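Local structure of NADPH-quinone reductase (Pediococcus pentosaceus ATCC 25745, 3HA2) at residues 29-34 and 162-167; 55-60 and 68-73; 82-87 and 129-134; 143-148 and 154-159. The protein probably acts as an FMN-binding NAD(P)H:quinone reductase, this chain being the N-terminal flavodoxin-like part of a longer protein. All coordinates share one frame; numbering follows the deposited sequence.

Interaction 1. Residues 29-34 and 162-167; sequences SNVTWH and QYATNV
Val-31 meets Ala-164 and Thr-165 in a small apolar contact, where the start of an edge strand comes up against the last turn of the C-terminal helix. Walking in from the turn, Asn-30 does not touch the helix; its ND2 is hydrogen-bonded to the backbone O of Met-1. Val-31 follows and does the touching through one branch. Its CG2 stands anti to the carbonyl carbon (chi1 178°) and comes 3.7 Å from Thr-165 CG2, the two side chains crossing at about a right angle. The same methyl, Val-31 CG2, lies 4.1 Å from Ala-164 O and 4.3 Å from Ala-164 CB, so it rests against both residues at the end of the helix.

What turns Thr-165 methyl-first toward the valine is its other branch: OG1, at chi1 67°, is hydrogen-bonded back to Gln-161 O one turn earlier. The helix is finishing here. Gln-162 O accepts both Thr-165 N and Asn-166 N, the latter bond being 2.7 Å long, and Asn-166 is the first residue to leave helical geometry. Ala-164 O has a partner too, in Thr-3 OG1 of the adjoining strand 3-7.

Further along, the strand runs on through Trp-33, whose side chain packs on helix 18-25. In this flavodoxin-like fold the outermost strand 31-35 pairs in parallel with strand 3-7, and Val-31 also touches Ile-5 and Ile-25, sitting where helices 18-25 and 150-165 meet that strand pair.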
# COMPACT_ATOMS: atom_id res chain seq x y z
N SER A 29 -30.22 -6.00 -5.87
CA SER A 29 -30.57 -4.96 -4.91
C SER A 29 -29.81 -5.07 -3.57
O SER A 29 -29.75 -4.09 -2.82
CB SER A 29 -32.09 -4.89 -4.69
OG SER A 29 -32.55 -6.05 -4.02
N ASN A 30 -29.23 -6.23 -3.30
CA ASN A 30 -28.43 -6.42 -2.08
C ASN A 30 -26.96 -6.00 -2.24
O ASN A 30 -26.19 -6.03 -1.26
CB ASN A 30 -28.54 -7.86 -1.58
CG ASN A 30 -28.02 -8.88 -2.59
OD1 ASN A 30 -28.09 -8.67 -3.80
ND2 ASN A 30 -27.47 -9.98 -2.08
N VAL A 31 -26.58 -5.62 -3.46
CA VAL A 31 -25.23 -5.11 -3.75
C VAL A 31 -25.23 -3.59 -3.83
O VAL A 31 -26.03 -3.01 -4.58
CB VAL A 31 -24.68 -5.68 -5.08
CG1 VAL A 31 -23.32 -5.10 -5.36
CG2 VAL A 31 -24.57 -7.20 -5.02
N THR A 32 -24.36 -2.95 -3.05
CA THR A 32 -24.24 -1.49 -3.00
C THR A 32 -22.95 -1.05 -3.70
O THR A 32 -21.84 -1.40 -3.27
CB THR A 32 -24.25 -0.96 -1.52
OG1 THR A 32 -25.51 -1.26 -0.91
CG2 THR A 32 -24.05 0.58 -1.44
N TRP A 33 -23.12 -0.32 -4.80
CA TRP A 33 -22.00 0.23 -5.55
C TRP A 33 -21.62 1.58 -4.93
O TRP A 33 -22.37 2.55 -5.02
CB TRP A 33 -22.39 0.36 -7.03
CG TRP A 33 -21.38 1.00 -7.93
CD1 TRP A 33 -21.31 2.34 -8.26
CD2 TRP A 33 -20.32 0.35 -8.64
NE1 TRP A 33 -20.25 2.55 -9.12
CE2 TRP A 33 -19.64 1.35 -9.37
CE3 TRP A 33 -19.88 -0.98 -8.72
CZ2 TRP A 33 -18.52 1.07 -10.18
CZ3 TRP A 33 -18.77 -1.26 -9.52
CH2 TRP A 33 -18.10 -0.24 -10.25
N HIS A 34 -20.46 1.63 -4.28
CA HIS A 34 -20.08 2.79 -3.46
C HIS A 34 -18.77 3.42 -3.91
O HIS A 34 -17.70 3.01 -3.45
CB HIS A 34 -20.00 2.43 -1.98
CG HIS A 34 -19.78 3.62 -1.09
ND1 HIS A 34 -20.70 4.64 -0.97
CD2 HIS A 34 -18.73 3.96 -0.31
CE1 HIS A 34 -20.24 5.55 -0.13
NE2 HIS A 34 -19.05 5.16 0.29
N GLN A 162 -20.82 -13.39 -9.48
CA GLN A 162 -20.74 -14.45 -8.47
C GLN A 162 -19.93 -13.99 -7.26
O GLN A 162 -20.32 -14.24 -6.11
CB GLN A 162 -20.09 -15.69 -9.08
CG GLN A 162 -20.95 -16.35 -10.16
CD GLN A 162 -22.31 -16.74 -9.62
OE1 GLN A 162 -22.42 -17.57 -8.71
NE2 GLN A 162 -23.36 -16.12 -10.16
N TYR A 163 -18.83 -13.30 -7.54
CA TYR A 163 -17.94 -12.79 -6.50
C TYR A 163 -18.70 -11.86 -5.55
O TYR A 163 -18.53 -11.94 -4.34
CB TYR A 163 -16.74 -12.08 -7.14
CG TYR A 163 -15.55 -11.90 -6.21
CD1 TYR A 163 -14.81 -13.00 -5.78
CD2 TYR A 163 -15.17 -10.62 -5.76
CE1 TYR A 163 -13.70 -12.84 -4.91
CE2 TYR A 163 -14.06 -10.46 -4.89
CZ TYR A 163 -13.35 -11.57 -4.48
OH TYR A 163 -12.27 -11.41 -3.63
N ALA A 164 -19.57 -11.02 -6.11
CA ALA A 164 -20.36 -10.08 -5.35
C ALA A 164 -21.59 -10.68 -4.65
O ALA A 164 -22.08 -10.12 -3.68
CB ALA A 164 -20.80 -8.91 -6.25
N THR A 165 -22.10 -11.81 -5.15
CA THR A 165 -23.42 -12.28 -4.68
C THR A 165 -23.47 -13.74 -4.22
O THR A 165 -24.33 -14.09 -3.41
CB THR A 165 -24.52 -12.12 -5.76
OG1 THR A 165 -24.25 -13.00 -6.86
CG2 THR A 165 -24.60 -10.69 -6.27
N ASN A 166 -22.61 -14.58 -4.78
CA ASN A 166 -22.63 -16.00 -4.42
C ASN A 166 -22.38 -16.14 -2.93
O ASN A 166 -21.27 -15.87 -2.43
CB ASN A 166 -21.62 -16.82 -5.23
CG ASN A 166 -21.56 -18.27 -4.79
OD1 ASN A 166 -22.52 -19.02 -4.93
ND2 ASN A 166 -20.41 -18.67 -4.24
N VAL A 167 -23.44 -16.51 -2.22
CA VAL A 167 -23.40 -16.60 -0.76
C VAL A 167 -22.36 -17.63 -0.32
O VAL A 167 -21.60 -17.37 0.61
CB VAL A 167 -24.82 -16.84 -0.16
CG1 VAL A 167 -25.48 -18.09 -0.76
CG2 VAL A 167 -24.78 -16.92 1.37

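Interaction 2. Residues 55-60 and 68-73; sequences IILEFP and ALLKQW
Leu-57 and Phe-59 face Leu-70 and Trp-73 in the first half of a beta-alpha-beta crossover of the flavodoxin-like fold: strand 54-60 leads into helix 68-77, which lies over the parallel sheet before the chain returns in strand 94-101. The axes of the two short segments are 9.9 Å apart at closest and run nearly antiparallel, at 151°.

Leu-57 can be traced outward from its CB, which lies 4.2 Å from Leu-70 CD2. CG then turns beside the backbone N, anti to the carbonyl carbon (chi1 -50°), and with chi2 at -179° this brings CD2 to the tryptophan. There Leu-57 CD2 rests against the six-membered part of the indole, 3.9 Å from Trp-73 CZ3 and 4.1 Å from Trp-73 CH2. One leucine therefore bridges two residues of the helix. Phe-125 of helix 123-131 touches both Leu-57 and Leu-70, so a second helix helps to cover this core.

The indole is fixed by more than the leucine: its NE1 is hydrogen-bonded to Glu-45 OE1, and Phe-40 meets it edge-to-face. The other face of the helix belongs to the dimer, where Lys-71 NZ reaches Tyr-62 O and Ala-66 O of the second subunit and is also salt-bridged to Asp-75 of its own chain. In related flavoproteins the loop after this strand contributes to the flavin site, and probably does so here.

Phe-59 makes the remaining contact. Its ring and the Leu-70 side chain cross at about a right angle, with Leu-70 CD2 only 3.5 Å from Phe-59 CD1.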
# COMPACT_ATOMS: atom_id res chain seq x y z
N ILE A 55 -17.52 -7.24 2.01
CA ILE A 55 -16.95 -5.96 1.66
C ILE A 55 -15.92 -6.24 0.58
O ILE A 55 -14.97 -7.00 0.80
CB ILE A 55 -16.23 -5.27 2.88
CG1 ILE A 55 -17.02 -5.38 4.21
CG2 ILE A 55 -15.85 -3.83 2.53
CD1 ILE A 55 -18.44 -4.79 4.20
N ILE A 56 -16.12 -5.64 -0.58
CA ILE A 56 -15.21 -5.83 -1.69
C ILE A 56 -14.49 -4.52 -1.98
O ILE A 56 -15.12 -3.48 -2.13
CB ILE A 56 -15.96 -6.34 -2.92
CG1 ILE A 56 -16.41 -7.79 -2.68
CG2 ILE A 56 -15.12 -6.20 -4.17
CD1 ILE A 56 -17.47 -8.30 -3.66
N LEU A 57 -13.17 -4.57 -2.03
CA LEU A 57 -12.42 -3.38 -2.41
C LEU A 57 -12.03 -3.54 -3.86
O LEU A 57 -11.36 -4.52 -4.23
CB LEU A 57 -11.17 -3.22 -1.56
CG LEU A 57 -11.39 -3.33 -0.05
CD1 LEU A 57 -10.02 -3.11 0.63
CD2 LEU A 57 -12.45 -2.37 0.48
N GLU A 58 -12.44 -2.57 -4.66
CA GLU A 58 -12.31 -2.64 -6.12
C GLU A 58 -11.43 -1.48 -6.61
O GLU A 58 -11.82 -0.29 -6.53
CB GLU A 58 -13.71 -2.58 -6.75
CG GLU A 58 -13.72 -2.62 -8.26
CD GLU A 58 -15.06 -3.04 -8.82
OE1 GLU A 58 -15.79 -3.82 -8.16
OE2 GLU A 58 -15.37 -2.58 -9.94
N PHE A 59 -10.26 -1.81 -7.14
CA PHE A 59 -9.29 -0.78 -7.49
C PHE A 59 -8.29 -1.22 -8.56
O PHE A 59 -8.07 -2.42 -8.74
CB PHE A 59 -8.54 -0.34 -6.22
CG PHE A 59 -7.82 -1.48 -5.49
CD1 PHE A 59 -8.46 -2.24 -4.50
CD2 PHE A 59 -6.50 -1.80 -5.82
CE1 PHE A 59 -7.79 -3.29 -3.84
CE2 PHE A 59 -5.82 -2.84 -5.16
CZ PHE A 59 -6.47 -3.58 -4.16
N PRO A 60 -7.67 -0.25 -9.25
CA PRO A 60 -6.56 -0.55 -10.16
C PRO A 60 -5.25 -0.67 -9.40
O PRO A 60 -5.03 0.01 -8.39
CB PRO A 60 -6.54 0.65 -11.09
CG PRO A 60 -7.01 1.79 -10.23
CD PRO A 60 -8.03 1.19 -9.27
N ALA A 68 -3.77 5.73 -3.63
CA ALA A 68 -3.66 6.46 -2.38
C ALA A 68 -5.01 6.76 -1.71
O ALA A 68 -5.10 6.75 -0.49
CB ALA A 68 -2.90 7.75 -2.63
N LEU A 69 -6.05 7.04 -2.50
CA LEU A 69 -7.36 7.34 -1.88
C LEU A 69 -7.89 6.13 -1.11
O LEU A 69 -8.47 6.29 -0.04
CB LEU A 69 -8.42 7.83 -2.89
CG LEU A 69 -9.70 8.40 -2.20
CD1 LEU A 69 -9.40 9.52 -1.19
CD2 LEU A 69 -10.74 8.91 -3.18
N LEU A 70 -7.68 4.92 -1.62
CA LEU A 70 -8.09 3.73 -0.85
C LEU A 70 -7.26 3.58 0.43
O LEU A 70 -7.79 3.23 1.48
CB LEU A 70 -8.08 2.44 -1.68
CG LEU A 70 -8.55 1.18 -0.92
CD1 LEU A 70 -10.00 1.32 -0.40
CD2 LEU A 70 -8.41 -0.06 -1.77
N LYS A 71 -5.96 3.86 0.34
CA LYS A 71 -5.10 3.75 1.50
C LYS A 71 -5.53 4.79 2.54
O LYS A 71 -5.55 4.51 3.73
CB LYS A 71 -3.63 3.97 1.12
CG LYS A 71 -2.67 3.70 2.26
CD LYS A 71 -2.68 2.19 2.59
CE LYS A 71 -2.80 1.92 4.08
NZ LYS A 71 -1.71 2.51 4.92
N GLN A 72 -5.90 5.99 2.07
CA GLN A 72 -6.41 7.01 2.99
C GLN A 72 -7.68 6.55 3.71
O GLN A 72 -7.84 6.79 4.90
CB GLN A 72 -6.66 8.34 2.28
CG GLN A 72 -6.96 9.52 3.24
CD GLN A 72 -5.76 9.85 4.12
OE1 GLN A 72 -5.61 9.32 5.21
NE2 GLN A 72 -4.86 10.67 3.60
N TRP A 73 -8.57 5.89 2.98
CA TRP A 73 -9.82 5.35 3.57
C TRP A 73 -9.48 4.30 4.61
O TRP A 73 -10.06 4.29 5.70
CB TRP A 73 -10.66 4.79 2.42
CG TRP A 73 -12.01 4.19 2.74
CD1 TRP A 73 -13.22 4.82 2.77
CD2 TRP A 73 -12.27 2.80 2.94
NE1 TRP A 73 -14.22 3.91 3.02
CE2 TRP A 73 -13.67 2.67 3.15
CE3 TRP A 73 -11.46 1.67 3.02
CZ2 TRP A 73 -14.27 1.43 3.40
CZ3 TRP A 73 -12.07 0.42 3.25
CH2 TRP A 73 -13.47 0.33 3.44

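Interaction 3. Residues 82-87 and 129-134; sequences FATGHQ and ANKTKM
Thr-132 fits against Ala-83 where two helices come to an end side by side, and this pair is the tight part of the contact. Thr-132 CG2 lies 3.6 Å from Ala-83 O and 3.9 Å from Ala-83 CB, so a single methyl packs on both the carbonyl and the side chain of the alanine. Its hydroxyl is occupied elsewhere: OG1, held between the backbone N and the carbonyl carbon (chi1 55°), is hydrogen-bonded to Phe-128 O, which leaves CG2 as the branch presented to Ala-83.

Thr-84 repeats the scheme from the other segment. OG1 bonds back to Thr-80 O, and Thr-84 CG2 is the branch that makes the contact, but more loosely, at 4.1 Å from Lys-131 CG and 4.3 Å from Thr-132 CG2. Lys-131, partly exposed, takes part with CG and its backbone O; the chain then bends at chi2 (67°) and runs out extended, and its NZ forms a long, weak ion pair with Glu-114 of the second subunit. That subunit borders this side: its Trp-63 packs on Ala-83 and Thr-84, and its Tyr-64 on Lys-131.

Helix 123-131 closes with a Schellman motif: Met-134 N bonds to Ala-129 O at 2.9 Å and Lys-133 N to Asn-130 O, with Lys-133 at positive phi. The chain then turns away into strand 135-143, and Met-134 packs on Leu-95 of strand 94-101. On the other segment Phe-82 reaches over to helix 42-50, so the short helix 80-83 touches both helix 42-50 and the end of helix 123-131.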
# COMPACT_ATOMS: atom_id res chain seq x y z
N PHE A 82 -12.61 1.22 16.05
CA PHE A 82 -13.68 0.62 15.24
C PHE A 82 -13.32 -0.81 14.80
O PHE A 82 -14.07 -1.77 15.07
CB PHE A 82 -13.96 1.53 14.04
CG PHE A 82 -15.02 1.01 13.10
CD1 PHE A 82 -16.37 1.08 13.44
CD2 PHE A 82 -14.67 0.51 11.85
CE1 PHE A 82 -17.36 0.62 12.56
CE2 PHE A 82 -15.65 0.03 10.97
CZ PHE A 82 -16.99 0.11 11.31
N ALA A 83 -12.17 -0.95 14.16
CA ALA A 83 -11.78 -2.19 13.49
C ALA A 83 -11.16 -3.22 14.43
O ALA A 83 -11.22 -4.41 14.15
CB ALA A 83 -10.84 -1.89 12.33
N THR A 84 -10.58 -2.74 15.53
CA THR A 84 -10.05 -3.63 16.58
C THR A 84 -10.56 -3.16 17.95
O THR A 84 -11.77 -3.07 18.16
CB THR A 84 -8.50 -3.76 16.50
OG1 THR A 84 -7.89 -2.46 16.59
CG2 THR A 84 -8.08 -4.41 15.16
N GLY A 85 -9.64 -2.82 18.85
CA GLY A 85 -9.98 -2.29 20.19
C GLY A 85 -10.90 -3.22 20.93
O GLY A 85 -10.63 -4.43 21.04
N HIS A 86 -12.02 -2.68 21.42
CA HIS A 86 -13.03 -3.51 22.07
C HIS A 86 -14.29 -3.72 21.23
O HIS A 86 -15.29 -4.23 21.72
CB HIS A 86 -13.38 -2.94 23.44
CG HIS A 86 -12.27 -3.08 24.44
ND1 HIS A 86 -11.29 -2.12 24.59
CD2 HIS A 86 -11.95 -4.08 25.29
CE1 HIS A 86 -10.43 -2.52 25.52
NE2 HIS A 86 -10.81 -3.71 25.95
N GLN A 87 -14.22 -3.34 19.95
CA GLN A 87 -15.37 -3.42 19.06
C GLN A 87 -15.24 -4.49 17.98
O GLN A 87 -16.19 -5.25 17.75
CB GLN A 87 -15.61 -2.06 18.41
CG GLN A 87 -16.86 -2.00 17.57
CD GLN A 87 -17.17 -0.60 17.09
OE1 GLN A 87 -16.48 0.37 17.45
NE2 GLN A 87 -18.20 -0.49 16.26
N ALA A 129 -7.36 -8.38 7.09
CA ALA A 129 -8.46 -9.30 7.33
C ALA A 129 -8.18 -10.19 8.53
O ALA A 129 -9.06 -10.38 9.36
CB ALA A 129 -8.74 -10.13 6.05
N ASN A 130 -6.96 -10.72 8.62
CA ASN A 130 -6.59 -11.58 9.76
C ASN A 130 -6.72 -10.80 11.08
O ASN A 130 -7.30 -11.29 12.06
CB ASN A 130 -5.16 -12.13 9.59
CG ASN A 130 -5.04 -13.20 8.50
OD1 ASN A 130 -3.94 -13.46 7.97
ND2 ASN A 130 -6.16 -13.80 8.13
N LYS A 131 -6.21 -9.57 11.07
CA LYS A 131 -6.19 -8.74 12.27
C LYS A 131 -7.58 -8.37 12.76
O LYS A 131 -7.84 -8.32 13.97
CB LYS A 131 -5.38 -7.48 12.02
CG LYS A 131 -5.21 -6.57 13.26
CD LYS A 131 -4.35 -7.24 14.32
CE LYS A 131 -3.85 -6.23 15.33
NZ LYS A 131 -2.86 -6.88 16.24
N THR A 132 -8.48 -8.10 11.82
CA THR A 132 -9.82 -7.64 12.13
C THR A 132 -10.83 -8.79 12.22
O THR A 132 -12.04 -8.54 12.35
CB THR A 132 -10.29 -6.57 11.10
OG1 THR A 132 -10.19 -7.10 9.78
CG2 THR A 132 -9.40 -5.33 11.17
N LYS A 133 -10.34 -10.03 12.13
CA LYS A 133 -11.18 -11.24 12.24
C LYS A 133 -12.20 -11.39 11.10
O LYS A 133 -13.29 -11.96 11.29
CB LYS A 133 -11.88 -11.33 13.61
CG LYS A 133 -10.92 -11.18 14.79
CD LYS A 133 -11.63 -11.29 16.16
CE LYS A 133 -10.61 -11.14 17.28
NZ LYS A 133 -11.20 -11.23 18.66
N MSE A 134 -11.83 -10.87 9.93
CA MSE A 134 -12.61 -11.05 8.70
C MSE A 134 -12.17 -12.33 7.99
O MSE A 134 -11.07 -12.82 8.23
CB MSE A 134 -12.39 -9.85 7.77
CG MSE A 134 -12.88 -8.54 8.33
SE MSE A 134 -12.56 -7.10 7.04
CE MSE A 134 -14.19 -7.31 5.96

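Interaction 4. Residues 143-148 and 154-159; sequences HQFLYL and QRLLVA
The Phe-145 ring meets Leu-156 and Leu-157, and Leu-148 adds a second, purely aliphatic touch. The aromatic contacts come first. Leu-157 CD1 sits at the edge of the ring, near its plane, 3.9 Å from Phe-145 CZ, while Leu-156 CD2 approaches obliquely, 3.9 Å from Phe-145 CD1. The ring gets there because CG stands anti to the backbone N (chi1 179°), carrying it out from the turn toward the helix. It is also packed from helix 18-25: Phe-20 meets it edge-to-face, and the ring of Phe-21 lies at about 55° to it. An alanine here would probably open a gap beside Phe-20 and Phe-21 and take from Leu-156 CD2 and Leu-157 CD1 their contacts with this ring.

The aliphatic contact pairs two methyls, Leu-148 CD1 and Leu-156 CD1, 3.9 Å apart, the side chains crossing at about a right angle. Leu-156 gives CD2 to the ring, while CD1 touches both Leu-148 CD1 and Phe-145 CD1.

Polar bonds shape the turn rather than join the segments. Tyr-147 N bonds to Gln-144 O at 2.9 Å and Leu-148 N to Phe-145 O at 3.3 Å. Phe-145 O also accepts from Gln-153 NE2, which ties the turn to the start of the helix, and Gln-144 NE2 is bonded to Gly-102 O.

These contacts pack the last beta-to-alpha connection of a flavodoxin-like fold against its helix: the edge strand 135-143 hands over to the C-terminal helix 150-165, which folds back along the sheet.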
# COMPACT_ATOMS: atom_id res chain seq x y z
N HIS A 143 -7.08 -8.74 -15.40
CA HIS A 143 -5.91 -8.35 -16.17
C HIS A 143 -6.27 -7.93 -17.60
O HIS A 143 -6.79 -8.73 -18.37
CB HIS A 143 -4.91 -9.51 -16.22
CG HIS A 143 -4.34 -9.87 -14.89
ND1 HIS A 143 -4.66 -11.04 -14.24
CD2 HIS A 143 -3.44 -9.24 -14.11
CE1 HIS A 143 -3.99 -11.12 -13.10
NE2 HIS A 143 -3.23 -10.04 -13.00
N GLN A 144 -6.02 -6.66 -17.91
CA GLN A 144 -6.21 -6.10 -19.28
C GLN A 144 -7.65 -6.22 -19.75
O GLN A 144 -7.92 -6.59 -20.90
CB GLN A 144 -5.23 -6.73 -20.28
CG GLN A 144 -3.76 -6.48 -19.91
CD GLN A 144 -2.76 -7.10 -20.89
OE1 GLN A 144 -3.01 -8.15 -21.49
NE2 GLN A 144 -1.63 -6.44 -21.06
N PHE A 145 -8.58 -5.86 -18.87
CA PHE A 145 -10.00 -6.07 -19.15
C PHE A 145 -10.42 -5.52 -20.50
O PHE A 145 -11.15 -6.19 -21.24
CB PHE A 145 -10.89 -5.47 -18.07
CG PHE A 145 -12.35 -5.66 -18.36
CD1 PHE A 145 -12.99 -6.85 -18.00
CD2 PHE A 145 -13.07 -4.68 -19.01
CE1 PHE A 145 -14.35 -7.03 -18.28
CE2 PHE A 145 -14.42 -4.86 -19.31
CZ PHE A 145 -15.06 -6.04 -18.95
N LEU A 146 -9.99 -4.31 -20.82
CA LEU A 146 -10.45 -3.65 -22.05
C LEU A 146 -9.91 -4.29 -23.32
O LEU A 146 -10.45 -4.06 -24.39
CB LEU A 146 -10.10 -2.15 -22.05
CG LEU A 146 -10.90 -1.25 -21.11
CD1 LEU A 146 -10.32 0.16 -21.18
CD2 LEU A 146 -12.39 -1.25 -21.45
N TYR A 147 -8.83 -5.07 -23.18
CA TYR A 147 -8.19 -5.74 -24.32
C TYR A 147 -8.80 -7.11 -24.61
O TYR A 147 -8.63 -7.65 -25.71
CB TYR A 147 -6.66 -5.85 -24.10
CG TYR A 147 -5.99 -6.62 -25.21
CD1 TYR A 147 -5.86 -6.05 -26.48
CD2 TYR A 147 -5.54 -7.94 -25.03
CE1 TYR A 147 -5.29 -6.74 -27.53
CE2 TYR A 147 -4.98 -8.65 -26.09
CZ TYR A 147 -4.85 -8.04 -27.33
OH TYR A 147 -4.30 -8.73 -28.38
N LEU A 148 -9.52 -7.67 -23.64
CA LEU A 148 -10.07 -9.03 -23.77
C LEU A 148 -11.11 -9.08 -24.87
O LEU A 148 -11.82 -8.10 -25.08
CB LEU A 148 -10.72 -9.48 -22.46
CG LEU A 148 -9.91 -9.49 -21.16
CD1 LEU A 148 -10.84 -9.87 -20.01
CD2 LEU A 148 -8.73 -10.45 -21.24
N GLN A 154 -17.25 -10.90 -21.14
CA GLN A 154 -18.50 -11.41 -20.58
C GLN A 154 -18.32 -12.49 -19.51
O GLN A 154 -18.98 -12.43 -18.48
CB GLN A 154 -19.50 -11.83 -21.69
CG GLN A 154 -19.97 -10.66 -22.57
CD GLN A 154 -20.17 -9.35 -21.79
OE1 GLN A 154 -20.92 -9.30 -20.81
NE2 GLN A 154 -19.49 -8.28 -22.23
N ARG A 155 -17.39 -13.43 -19.71
CA ARG A 155 -17.11 -14.48 -18.70
C ARG A 155 -16.57 -13.91 -17.40
O ARG A 155 -16.93 -14.35 -16.31
CB ARG A 155 -16.11 -15.52 -19.24
CG ARG A 155 -16.69 -16.45 -20.30
CD ARG A 155 -15.74 -17.63 -20.58
NE ARG A 155 -14.51 -17.21 -21.26
CZ ARG A 155 -14.37 -17.11 -22.58
NH1 ARG A 155 -15.37 -17.42 -23.40
NH2 ARG A 155 -13.21 -16.71 -23.10
N LEU A 156 -15.69 -12.93 -17.52
CA LEU A 156 -15.09 -12.32 -16.35
C LEU A 156 -16.19 -11.58 -15.56
O LEU A 156 -16.22 -11.61 -14.33
CB LEU A 156 -13.96 -11.39 -16.78
CG LEU A 156 -13.11 -10.72 -15.71
CD1 LEU A 156 -11.75 -10.40 -16.30
CD2 LEU A 156 -13.79 -9.45 -15.17
N LEU A 157 -17.11 -10.95 -16.29
CA LEU A 157 -18.22 -10.22 -15.66
C LEU A 157 -19.19 -11.13 -14.90
O LEU A 157 -19.68 -10.73 -13.85
CB LEU A 157 -18.92 -9.27 -16.65
CG LEU A 157 -18.08 -8.06 -17.10
CD1 LEU A 157 -18.72 -7.32 -18.27
CD2 LEU A 157 -17.78 -7.10 -15.92
N VAL A 158 -19.43 -12.34 -15.40
CA VAL A 158 -20.16 -13.38 -14.67
C VAL A 158 -19.44 -13.83 -13.39
O VAL A 158 -20.08 -14.03 -12.34
CB VAL A 158 -20.43 -14.63 -15.58
CG1 VAL A 158 -21.07 -15.75 -14.79
CG2 VAL A 158 -21.32 -14.25 -16.76
N ALA A 159 -18.12 -14.00 -13.46
CA ALA A 159 -17.32 -14.32 -12.28
C ALA A 159 -17.45 -13.19 -11.26
O ALA A 159 -17.55 -13.44 -10.06
CB ALA A 159 -15.85 -14.56 -12.66

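From the N terminus, the chain enters interaction 1 at 29-34 and returns to it only at 162-167, so this contact closes a loop that encloses the other three. Inside it, interactions 2, 3 and 4 follow in series and none cross. Interaction 2 shuts a short strand-to-helix connection, interaction 3 a longer one from helix 80-83 to the end of helix 123-131, and interaction 4 the last turn before helix 150-165, which interaction 1 shares. Interaction 2 is central: Trp-33 packs on Glu-58, and Ile-55 on Met-134. Interactions 3 and 4 lie on opposite sides of the chain's centre, about 33 Å between centres; 2 and 3 border the second subunit.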